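Long-range contacts in UV damage endonuclease (Sulfolobus acidocaldarius, PDB 3TC3), which probably nicks DNA beside ultraviolet-induced and other lesions as a manganese-binding TIM-barrel endonuclease of excision repair: residues A[22-30]-A[73-81]; A[214-222]-A[243-254]. All blocks are in the same frame, centred on the assembly; numbering follows the deposited sequence.

Contact 1: A[22-30]-A[73-81]; sequences MRVGYVSTN and EILFFRISS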
loop_
_atom_site.group_PDB
_atom_site.type_symbol
_atom_site.label_atom_id
_atom_site.label_comp_id
_atom_site.label_asym_id
_atom_site.label_seq_id
_atom_site.Cartn_x
_atom_site.Cartn_y
_atom_site.Cartn_z
ATOM N N MET A 22 2.574 -13.814 11.655
ATOM C CA MET A 22 2.174 -12.451 11.180
ATOM C C MET A 22 3.399 -11.556 11.028
ATOM O O MET A 22 4.300 -11.586 11.906
ATOM C CB MET A 22 1.181 -11.836 12.130
ATOM C CG MET A 22 -0.248 -12.461 11.982
ATOM S SD MET A 22 -1.255 -11.960 13.412
ATOM C CE MET A 22 -2.878 -11.793 12.750
ATOM N N ARG A 23 3.493 -10.792 9.926
ATOM C CA ARG A 23 4.518 -9.762 9.768
ATOM C C ARG A 23 3.868 -8.437 10.059
ATOM O O ARG A 23 2.670 -8.319 9.775
ATOM C CB ARG A 23 5.105 -9.682 8.363
ATOM C CG ARG A 23 5.856 -10.916 7.982
ATOM C CD ARG A 23 6.064 -10.575 6.491
ATOM N NE ARG A 23 6.920 -11.504 5.853
ATOM C CZ ARG A 23 6.588 -12.290 4.854
ATOM N NH1 ARG A 23 5.362 -12.332 4.349
ATOM N NH2 ARG A 23 7.529 -13.092 4.382
ATOM N N VAL A 24 4.610 -7.524 10.652
ATOM C CA VAL A 24 4.144 -6.170 10.876
ATOM C C VAL A 24 4.822 -5.184 9.927
ATOM O O VAL A 24 6.000 -5.328 9.646
ATOM C CB VAL A 24 4.616 -5.781 12.333
ATOM C CG1 VAL A 24 4.437 -4.244 12.641
ATOM C CG2 VAL A 24 3.979 -6.694 13.384
ATOM N N GLY A 25 4.034 -4.221 9.395
ATOM C CA GLY A 25 4.604 -3.100 8.636
ATOM C C GLY A 25 4.133 -1.757 9.040
ATOM O O GLY A 25 3.188 -1.616 9.765
ATOM N N TYR A 26 4.871 -0.764 8.493
ATOM C CA TYR A 26 4.386 0.646 8.584
ATOM C C TYR A 26 4.628 1.315 7.238
ATOM O O TYR A 26 5.227 0.715 6.326
ATOM C CB TYR A 26 4.920 1.392 9.777
ATOM C CG TYR A 26 6.403 1.533 9.767
ATOM C CD1 TYR A 26 7.265 0.439 10.157
ATOM C CD2 TYR A 26 7.018 2.762 9.344
ATOM C CE1 TYR A 26 8.672 0.563 10.127
ATOM C CE2 TYR A 26 8.416 2.855 9.300
ATOM C CZ TYR A 26 9.212 1.752 9.661
ATOM O OH TYR A 26 10.599 1.952 9.630
ATOM N N VAL A 27 4.250 2.598 7.155
ATOM C CA VAL A 27 4.075 3.228 5.804
ATOM C C VAL A 27 5.090 4.353 5.583
ATOM O O VAL A 27 5.191 5.301 6.388
ATOM C CB VAL A 27 2.673 3.838 5.759
ATOM C CG1 VAL A 27 2.450 4.720 4.462
ATOM C CG2 VAL A 27 1.616 2.689 5.868
ATOM N N SER A 28 5.801 4.297 4.450
ATOM C CA SER A 28 6.515 5.440 3.754
ATOM C C SER A 28 7.827 5.914 4.345
ATOM O O SER A 28 8.779 6.085 3.602
ATOM C CB SER A 28 5.565 6.623 3.512
ATOM O OG SER A 28 4.720 6.251 2.426
ATOM N N THR A 29 7.857 6.163 5.648
ATOM C CA THR A 29 9.104 6.755 6.222
ATOM C C THR A 29 9.086 6.498 7.713
ATOM O O THR A 29 8.113 5.945 8.260
ATOM C CB THR A 29 9.262 8.241 5.862
ATOM O OG1 THR A 29 10.613 8.647 6.080
ATOM C CG2 THR A 29 8.270 9.117 6.615
ATOM N N ASN A 30 10.246 6.733 8.326
ATOM C CA ASN A 30 10.452 6.408 9.738
ATOM C C ASN A 30 10.902 7.724 10.357
ATOM O O ASN A 30 11.926 8.310 10.006
ATOM C CB ASN A 30 11.524 5.300 9.823
ATOM C CG ASN A 30 11.856 4.897 11.245
ATOM O OD1 ASN A 30 12.067 5.808 12.074
ATOM N ND2 ASN A 30 11.976 3.594 11.548
ATOM N N GLU A 73 12.530 -6.369 13.759
ATOM C CA GLU A 73 11.578 -7.478 13.520
ATOM C C GLU A 73 10.297 -6.990 12.791
ATOM O O GLU A 73 9.201 -7.502 13.041
ATOM C CB GLU A 73 11.269 -8.265 14.810
ATOM C CG GLU A 73 12.628 -8.681 15.525
ATOM C CD GLU A 73 12.310 -9.429 16.805
ATOM O OE1 GLU A 73 12.003 -10.622 16.705
ATOM O OE2 GLU A 73 12.337 -8.805 17.870
ATOM N N ILE A 74 10.494 -6.026 11.918
ATOM C CA ILE A 74 9.397 -5.411 11.112
ATOM C C ILE A 74 9.643 -5.824 9.643
ATOM O O ILE A 74 10.589 -5.362 9.007
ATOM C CB ILE A 74 9.450 -3.885 11.251
ATOM C CG1 ILE A 74 9.018 -3.521 12.694
ATOM C CG2 ILE A 74 8.408 -3.238 10.314
ATOM C CD1 ILE A 74 9.426 -2.106 13.065
ATOM N N LEU A 75 8.892 -6.813 9.159
ATOM C CA LEU A 75 9.239 -7.521 7.898
ATOM C C LEU A 75 8.268 -7.190 6.757
ATOM O O LEU A 75 8.296 -7.808 5.712
ATOM C CB LEU A 75 9.329 -9.040 8.095
ATOM C CG LEU A 75 10.458 -9.561 9.024
ATOM C CD1 LEU A 75 10.550 -11.019 8.901
ATOM C CD2 LEU A 75 11.702 -8.868 8.790
ATOM N N PHE A 76 7.486 -6.117 6.950
ATOM C CA PHE A 76 6.543 -5.636 5.878
ATOM C C PHE A 76 6.779 -4.097 5.819
ATOM O O PHE A 76 7.033 -3.423 6.827
ATOM C CB PHE A 76 5.093 -6.022 6.393
ATOM C CG PHE A 76 3.934 -5.741 5.428
ATOM C CD1 PHE A 76 4.117 -5.499 4.027
ATOM C CD2 PHE A 76 2.624 -5.840 5.979
ATOM C CE1 PHE A 76 2.957 -5.324 3.227
ATOM C CE2 PHE A 76 1.461 -5.634 5.202
ATOM C CZ PHE A 76 1.643 -5.390 3.772
ATOM N N PHE A 77 6.696 -3.530 4.610
ATOM C CA PHE A 77 6.850 -2.071 4.464
ATOM C C PHE A 77 6.065 -1.596 3.270
ATOM O O PHE A 77 5.986 -2.293 2.260
ATOM C CB PHE A 77 8.346 -1.717 4.273
ATOM C CG PHE A 77 8.601 -0.251 4.452
ATOM C CD1 PHE A 77 8.442 0.366 5.732
ATOM C CD2 PHE A 77 9.001 0.576 3.334
ATOM C CE1 PHE A 77 8.589 1.785 5.816
ATOM C CE2 PHE A 77 9.195 1.971 3.487
ATOM C CZ PHE A 77 9.017 2.577 4.779
ATOM N N ARG A 78 5.523 -0.393 3.390
ATOM C CA ARG A 78 4.811 0.282 2.269
ATOM C C ARG A 78 5.734 1.360 1.733
ATOM O O ARG A 78 5.956 2.373 2.377
ATOM C CB ARG A 78 3.389 0.816 2.592
ATOM C CG ARG A 78 2.710 1.329 1.239
ATOM C CD ARG A 78 1.322 2.016 1.589
ATOM N NE ARG A 78 0.377 1.021 2.177
ATOM C CZ ARG A 78 -0.676 1.457 2.888
ATOM N NH1 ARG A 78 -0.903 2.754 3.037
ATOM N NH2 ARG A 78 -1.495 0.619 3.390
ATOM N N ILE A 79 6.348 1.111 0.571
ATOM C CA ILE A 79 7.305 2.107 -0.014
ATOM C C ILE A 79 6.543 3.345 -0.483
ATOM O O ILE A 79 5.466 3.250 -1.100
ATOM C CB ILE A 79 8.040 1.469 -1.171
ATOM C CG1 ILE A 79 8.925 0.353 -0.639
ATOM C CG2 ILE A 79 8.893 2.534 -1.929
ATOM C CD1 ILE A 79 9.706 -0.442 -1.779
ATOM N N SER A 80 7.116 4.491 -0.144
ATOM C CA SER A 80 6.480 5.748 -0.511
ATOM C C SER A 80 6.345 5.944 -2.039
ATOM O O SER A 80 7.298 5.636 -2.793
ATOM C CB SER A 80 7.360 6.926 0.027
ATOM O OG SER A 80 6.818 8.154 -0.497
ATOM N N SER A 81 5.209 6.439 -2.467
ATOM C CA SER A 81 4.998 6.817 -3.915
ATOM C C SER A 81 5.838 8.003 -4.288
ATOM O O SER A 81 6.042 8.267 -5.499
ATOM C CB SER A 81 3.527 7.059 -4.216
ATOM O OG SER A 81 2.808 5.883 -3.892
HETATM O O HOH W 1 7.410 -8.342 11.218
HETATM O O HOH W 2 9.452 4.613 1.315
HETATM O O HOH W 3 4.573 9.067 0.868
#
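Phe77 drives the edge of its ring into the face of Tyr26, a T-shaped pair formed by neighbouring parallel strands, with centroids 5.2 Å apart and planes at 81°. Phe77 CE1 lies 3.6 Å from Tyr26 CE2, off-centre toward the rim. Tyr26 gets there because its CG sits between backbone N and carbonyl carbon (chi1 62°), which folds the ring back toward the second strand; Ile74 CG2 meets the ring's edge, 3.8 Å from CE1. The Tyr26 hydroxyl accepts a bond from Asn30 ND2 and also pairs with Asn69 of helix 48-71. These are the first two strands of a closed eight-stranded TIM barrel, and the two rings face its helical coat. Arg78 N donates to Tyr26 O at 3.2 Å, and Ser28 N to Arg78 O at 2.8 Å, whereas the bond from Phe76 N to Val24 O is weak. Tyr26 N is buried with no partner. Waters bridge where direct bonding gives out, one joining Val24 N, Glu73 O and Leu75 N, another Ser28 O and Ser80 N. On the barrel-interior side, Val27 CG2 lies over one face of the Arg78 guanidinium, 3.8 Å from NH1, while that group forms salt bridges with Asp251 and Glu288.

Contact 2: A[214-222]-A[243-254]; sequences GIPVIFDNL and TWKDRPMIDYSE. With MN (manganese (II) ion), chain C.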
loop_
_atom_site.group_PDB
_atom_site.type_symbol
_atom_site.label_atom_id
_atom_site.label_comp_id
_atom_site.label_asym_id
_atom_site.label_seq_id
_atom_site.Cartn_x
_atom_site.Cartn_y
_atom_site.Cartn_z
ATOM N N GLY A 214 -9.762 -12.104 -10.424
ATOM C CA GLY A 214 -8.617 -12.681 -9.716
ATOM C C GLY A 214 -7.830 -11.649 -8.909
ATOM O O GLY A 214 -6.753 -12.007 -8.324
ATOM N N ILE A 215 -8.297 -10.406 -8.815
ATOM C CA ILE A 215 -7.599 -9.354 -7.993
ATOM C C ILE A 215 -7.722 -9.648 -6.490
ATOM O O ILE A 215 -8.810 -9.693 -6.015
ATOM C CB ILE A 215 -8.189 -7.981 -8.286
ATOM C CG1 ILE A 215 -7.929 -7.626 -9.776
ATOM C CG2 ILE A 215 -7.446 -6.928 -7.474
ATOM C CD1 ILE A 215 -8.772 -6.423 -10.161
ATOM N N PRO A 216 -6.629 -9.791 -5.777
ATOM C CA PRO A 216 -6.780 -9.920 -4.267
ATOM C C PRO A 216 -7.304 -8.683 -3.614
ATOM O O PRO A 216 -7.121 -7.542 -4.090
ATOM C CB PRO A 216 -5.355 -10.244 -3.809
ATOM C CG PRO A 216 -4.601 -10.653 -5.135
ATOM C CD PRO A 216 -5.192 -9.792 -6.197
ATOM N N VAL A 217 -8.051 -8.890 -2.551
ATOM C CA VAL A 217 -8.604 -7.841 -1.748
ATOM C C VAL A 217 -7.825 -7.639 -0.454
ATOM O O VAL A 217 -7.656 -8.580 0.322
ATOM C CB VAL A 217 -10.091 -8.149 -1.432
ATOM C CG1 VAL A 217 -10.765 -6.992 -0.575
ATOM C CG2 VAL A 217 -10.869 -8.392 -2.768
ATOM N N ILE A 218 -7.384 -6.412 -0.282
ATOM C CA ILE A 218 -6.836 -6.014 1.050
ATOM C C ILE A 218 -7.984 -5.559 1.931
ATOM O O ILE A 218 -8.699 -4.586 1.591
ATOM C CB ILE A 218 -5.848 -4.822 0.904
ATOM C CG1 ILE A 218 -4.608 -5.282 0.216
ATOM C CG2 ILE A 218 -5.445 -4.270 2.356
ATOM C CD1 ILE A 218 -3.456 -4.262 0.212
ATOM N N PHE A 219 -8.119 -6.218 3.079
ATOM C CA PHE A 219 -9.097 -5.792 4.097
ATOM C C PHE A 219 -8.606 -4.679 4.995
ATOM O O PHE A 219 -7.553 -4.794 5.563
ATOM C CB PHE A 219 -9.353 -7.034 4.986
ATOM C CG PHE A 219 -10.337 -6.807 6.091
ATOM C CD1 PHE A 219 -11.725 -6.686 5.823
ATOM C CD2 PHE A 219 -9.891 -6.636 7.406
ATOM C CE1 PHE A 219 -12.597 -6.519 6.848
ATOM C CE2 PHE A 219 -10.795 -6.429 8.433
ATOM C CZ PHE A 219 -12.181 -6.358 8.149
ATOM N N ASP A 220 -9.350 -3.615 5.069
ATOM C CA ASP A 220 -9.057 -2.490 5.947
ATOM C C ASP A 220 -10.083 -2.526 7.040
ATOM O O ASP A 220 -11.255 -2.403 6.774
ATOM C CB ASP A 220 -9.130 -1.229 5.177
ATOM C CG ASP A 220 -8.754 -0.089 6.049
ATOM O OD1 ASP A 220 -9.389 0.217 7.044
ATOM O OD2 ASP A 220 -7.683 0.534 5.688
ATOM N N ASN A 221 -9.592 -2.764 8.265
ATOM C CA ASN A 221 -10.544 -3.020 9.367
ATOM C C ASN A 221 -11.353 -1.744 9.739
ATOM O O ASN A 221 -12.532 -1.879 10.006
ATOM C CB ASN A 221 -9.854 -3.583 10.568
ATOM C CG ASN A 221 -8.925 -2.634 11.228
ATOM O OD1 ASN A 221 -8.150 -1.895 10.575
ATOM N ND2 ASN A 221 -8.965 -2.649 12.577
ATOM N N LEU A 222 -10.720 -0.579 9.795
ATOM C CA LEU A 222 -11.469 0.632 10.201
ATOM C C LEU A 222 -12.503 0.912 9.111
ATOM O O LEU A 222 -13.652 1.174 9.412
ATOM C CB LEU A 222 -10.482 1.794 10.329
ATOM C CG LEU A 222 -11.135 3.157 10.643
ATOM C CD1 LEU A 222 -11.896 3.096 11.939
ATOM C CD2 LEU A 222 -10.036 4.242 10.714
ATOM N N THR A 243 -9.084 -14.789 -1.818
ATOM C CA THR A 243 -8.713 -14.019 -2.996
ATOM C C THR A 243 -7.227 -13.896 -3.179
ATOM O O THR A 243 -6.807 -13.382 -4.193
ATOM C CB THR A 243 -9.323 -12.624 -3.040
ATOM O OG1 THR A 243 -8.706 -11.814 -2.023
ATOM C CG2 THR A 243 -10.861 -12.682 -2.738
ATOM N N TRP A 244 -6.455 -14.447 -2.227
ATOM C CA TRP A 244 -4.976 -14.392 -2.325
ATOM C C TRP A 244 -4.431 -15.743 -2.660
ATOM O O TRP A 244 -4.850 -16.733 -2.078
ATOM C CB TRP A 244 -4.357 -13.903 -1.004
ATOM C CG TRP A 244 -4.701 -12.498 -0.722
ATOM C CD1 TRP A 244 -5.887 -12.039 -0.194
ATOM C CD2 TRP A 244 -3.813 -11.358 -0.777
ATOM N NE1 TRP A 244 -5.824 -10.638 -0.009
ATOM C CE2 TRP A 244 -4.608 -10.193 -0.340
ATOM C CE3 TRP A 244 -2.519 -11.153 -1.205
ATOM C CZ2 TRP A 244 -4.110 -8.884 -0.357
ATOM C CZ3 TRP A 244 -2.016 -9.834 -1.165
ATOM C CH2 TRP A 244 -2.809 -8.739 -0.766
ATOM N N LYS A 245 -3.374 -15.755 -3.436
ATOM C CA LYS A 245 -2.716 -17.057 -3.648
ATOM C C LYS A 245 -1.680 -17.278 -2.534
ATOM O O LYS A 245 -1.420 -18.403 -2.118
ATOM C CB LYS A 245 -2.123 -17.132 -5.067
ATOM C CG LYS A 245 -3.180 -17.724 -6.021
ATOM C CD LYS A 245 -2.784 -17.662 -7.478
ATOM C CE LYS A 245 -4.028 -17.870 -8.353
ATOM N NZ LYS A 245 -4.719 -16.539 -8.450
ATOM N N ASP A 246 -1.145 -16.158 -2.016
ATOM C CA ASP A 246 -0.144 -16.191 -0.936
ATOM C C ASP A 246 -0.775 -15.639 0.372
ATOM O O ASP A 246 -1.993 -15.557 0.496
ATOM C CB ASP A 246 1.144 -15.425 -1.353
ATOM C CG ASP A 246 0.860 -14.068 -1.994
ATOM O OD1 ASP A 246 -0.312 -13.649 -2.034
ATOM O OD2 ASP A 246 1.799 -13.392 -2.487
ATOM N N ARG A 247 0.031 -15.266 1.362
ATOM C CA ARG A 247 -0.533 -14.763 2.551
ATOM C C ARG A 247 -1.233 -13.385 2.293
ATOM O O ARG A 247 -0.671 -12.485 1.684
ATOM C CB ARG A 247 0.592 -14.586 3.557
ATOM C CG ARG A 247 0.112 -14.214 4.892
ATOM C CD ARG A 247 1.261 -13.871 5.777
ATOM N NE ARG A 247 1.948 -15.063 6.205
ATOM C CZ ARG A 247 2.972 -15.052 7.031
ATOM N NH1 ARG A 247 3.449 -13.909 7.526
ATOM N NH2 ARG A 247 3.504 -16.196 7.371
ATOM N N PRO A 248 -2.429 -13.202 2.838
ATOM C CA PRO A 248 -3.074 -11.869 2.670
ATOM C C PRO A 248 -2.382 -10.746 3.332
ATOM O O PRO A 248 -1.666 -10.935 4.348
ATOM C CB PRO A 248 -4.427 -12.030 3.265
ATOM C CG PRO A 248 -4.593 -13.457 3.554
ATOM C CD PRO A 248 -3.270 -14.143 3.597
ATOM N N MET A 249 -2.576 -9.540 2.785
ATOM C CA MET A 249 -2.242 -8.317 3.491
ATOM C C MET A 249 -3.450 -7.737 4.039
ATOM O O MET A 249 -4.491 -7.738 3.371
ATOM C CB MET A 249 -1.642 -7.331 2.545
ATOM C CG MET A 249 -0.365 -7.775 1.837
ATOM S SD MET A 249 0.195 -6.543 0.591
ATOM C CE MET A 249 1.674 -7.276 0.043
ATOM N N ILE A 250 -3.388 -7.176 5.260
ATOM C CA ILE A 250 -4.486 -6.396 5.798
ATOM C C ILE A 250 -3.983 -5.020 6.213
ATOM O O ILE A 250 -2.799 -4.847 6.582
ATOM C CB ILE A 250 -5.242 -7.035 6.951
ATOM C CG1 ILE A 250 -4.407 -7.269 8.130
ATOM C CG2 ILE A 250 -5.774 -8.459 6.534
ATOM C CD1 ILE A 250 -5.179 -8.052 9.248
ATOM N N ASP A 251 -4.843 -4.024 6.138
ATOM C CA ASP A 251 -4.549 -2.653 6.640
ATOM C C ASP A 251 -5.200 -2.434 7.979
ATOM O O ASP A 251 -6.455 -2.574 8.088
ATOM C CB ASP A 251 -5.051 -1.578 5.702
ATOM C CG ASP A 251 -4.216 -1.420 4.415
ATOM O OD1 ASP A 251 -3.068 -1.779 4.350
ATOM O OD2 ASP A 251 -4.731 -0.778 3.487
ATOM N N TYR A 252 -4.404 -2.199 9.023
ATOM C CA TYR A 252 -4.933 -2.034 10.365
ATOM C C TYR A 252 -4.920 -0.550 10.715
ATOM O O TYR A 252 -3.878 0.113 10.704
ATOM C CB TYR A 252 -4.106 -2.831 11.406
ATOM C CG TYR A 252 -4.635 -2.552 12.819
ATOM C CD1 TYR A 252 -4.128 -1.473 13.617
ATOM C CD2 TYR A 252 -5.622 -3.359 13.381
ATOM C CE1 TYR A 252 -4.602 -1.224 14.887
ATOM C CE2 TYR A 252 -6.045 -3.188 14.637
ATOM C CZ TYR A 252 -5.608 -2.079 15.404
ATOM O OH TYR A 252 -6.121 -1.928 16.655
ATOM N N SER A 253 -6.063 -0.058 11.127
ATOM C CA SER A 253 -6.143 1.284 11.726
ATOM C C SER A 253 -7.183 1.343 12.776
ATOM O O SER A 253 -7.826 0.346 13.053
ATOM C CB SER A 253 -6.418 2.375 10.661
ATOM O OG SER A 253 -5.997 3.617 11.269
ATOM N N GLU A 254 -7.221 2.504 13.449
ATOM C CA GLU A 254 -8.235 2.724 14.469
ATOM C C GLU A 254 -8.753 4.142 14.324
ATOM O O GLU A 254 -8.077 4.996 13.745
ATOM C CB GLU A 254 -7.665 2.613 15.899
ATOM C CG GLU A 254 -7.055 1.225 16.230
ATOM C CD GLU A 254 -6.463 1.233 17.561
ATOM O OE1 GLU A 254 -6.895 2.028 18.440
ATOM O OE2 GLU A 254 -5.572 0.427 17.789
HETATM MN MN MN C . -6.345 1.266 4.473
HETATM O O HOH W 4 -5.857 -13.830 -6.527
HETATM O O HOH W 5 -5.096 2.376 2.766
#
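Asp220 and Asp251 sit in register on adjacent parallel strands, their side chains converging obliquely at one manganese ion. Asp220 OD2 binds it at 1.9 Å, whereas the contact of the site residue Asp251 through OD2, 2.8 Å, is long and at best weak. Their carboxylate planes are turned 81° apart. Glu195, Glu288 and a water molecule also bind the metal. Asp220 takes the N-cap position of helix 221-226: its OD1 accepts from His223 N, which helps fix the rotation of the carboxylate. Gln160 is the main polar partner of Asp251 outside the two segments, and Ile218 CG2 packs against the Asp251 carboxylate carbon.

The backbone beneath is tied by Asp251 N to Phe219 O and Asn221 N to Asp251 O. Asn221 then reaches back across the strand ends. A chi1 of 67° turns the amide back over its own backbone, where OD1 takes the N-H of Ser253 at 2.8 Å, in the carbonyl plane on a lone pair, while ND2 gives only a weak bond to Ser253 O.

At the other end of the strands Trp244 is held flat between two layers. Pro216 CB forms a CH-pi contact 3.6 Å from the centroid of the five-membered ring, and Pro248 CA lies over the opposite face. In the ring plane NE1 donates to Val217 O at 2.8 Å, although it meets that oxygen from above the carbonyl plane. Val217 N gives a nearly straight bond (172°) to Thr243 OG1, 3.0 Å away, a hydroxyl that also hydrogen-bonds Val240 O, and a water joins Gly214 O to Thr243 O. Ligands gathered at the C-terminal ends of the strands are typical of TIM-barrel active sites, and this manganese centre is probably that of the UvdE family.

The two contacts belong to one closed barrel: 22-30 with 73-81 joins its first and second strands, 214-222 with 243-254 its sixth and seventh, and their centres are about 15 Å apart. Strand 283-287 closes the gap on one side, pairing with both 22-27 and 249-252. Across the interior Arg78 NH2 of contact 1 meets Asp251 OD1 of contact 2 at 3.0 Å, so the first contact supplies a second-shell charge whose side chain comes within about 5 Å of the manganese. Deeper in the barrel, Phe76 CZ packs on Met249 CG at 3.7 Å, and Arg23 CG packs on Arg247 NH1 at 3.9 Å.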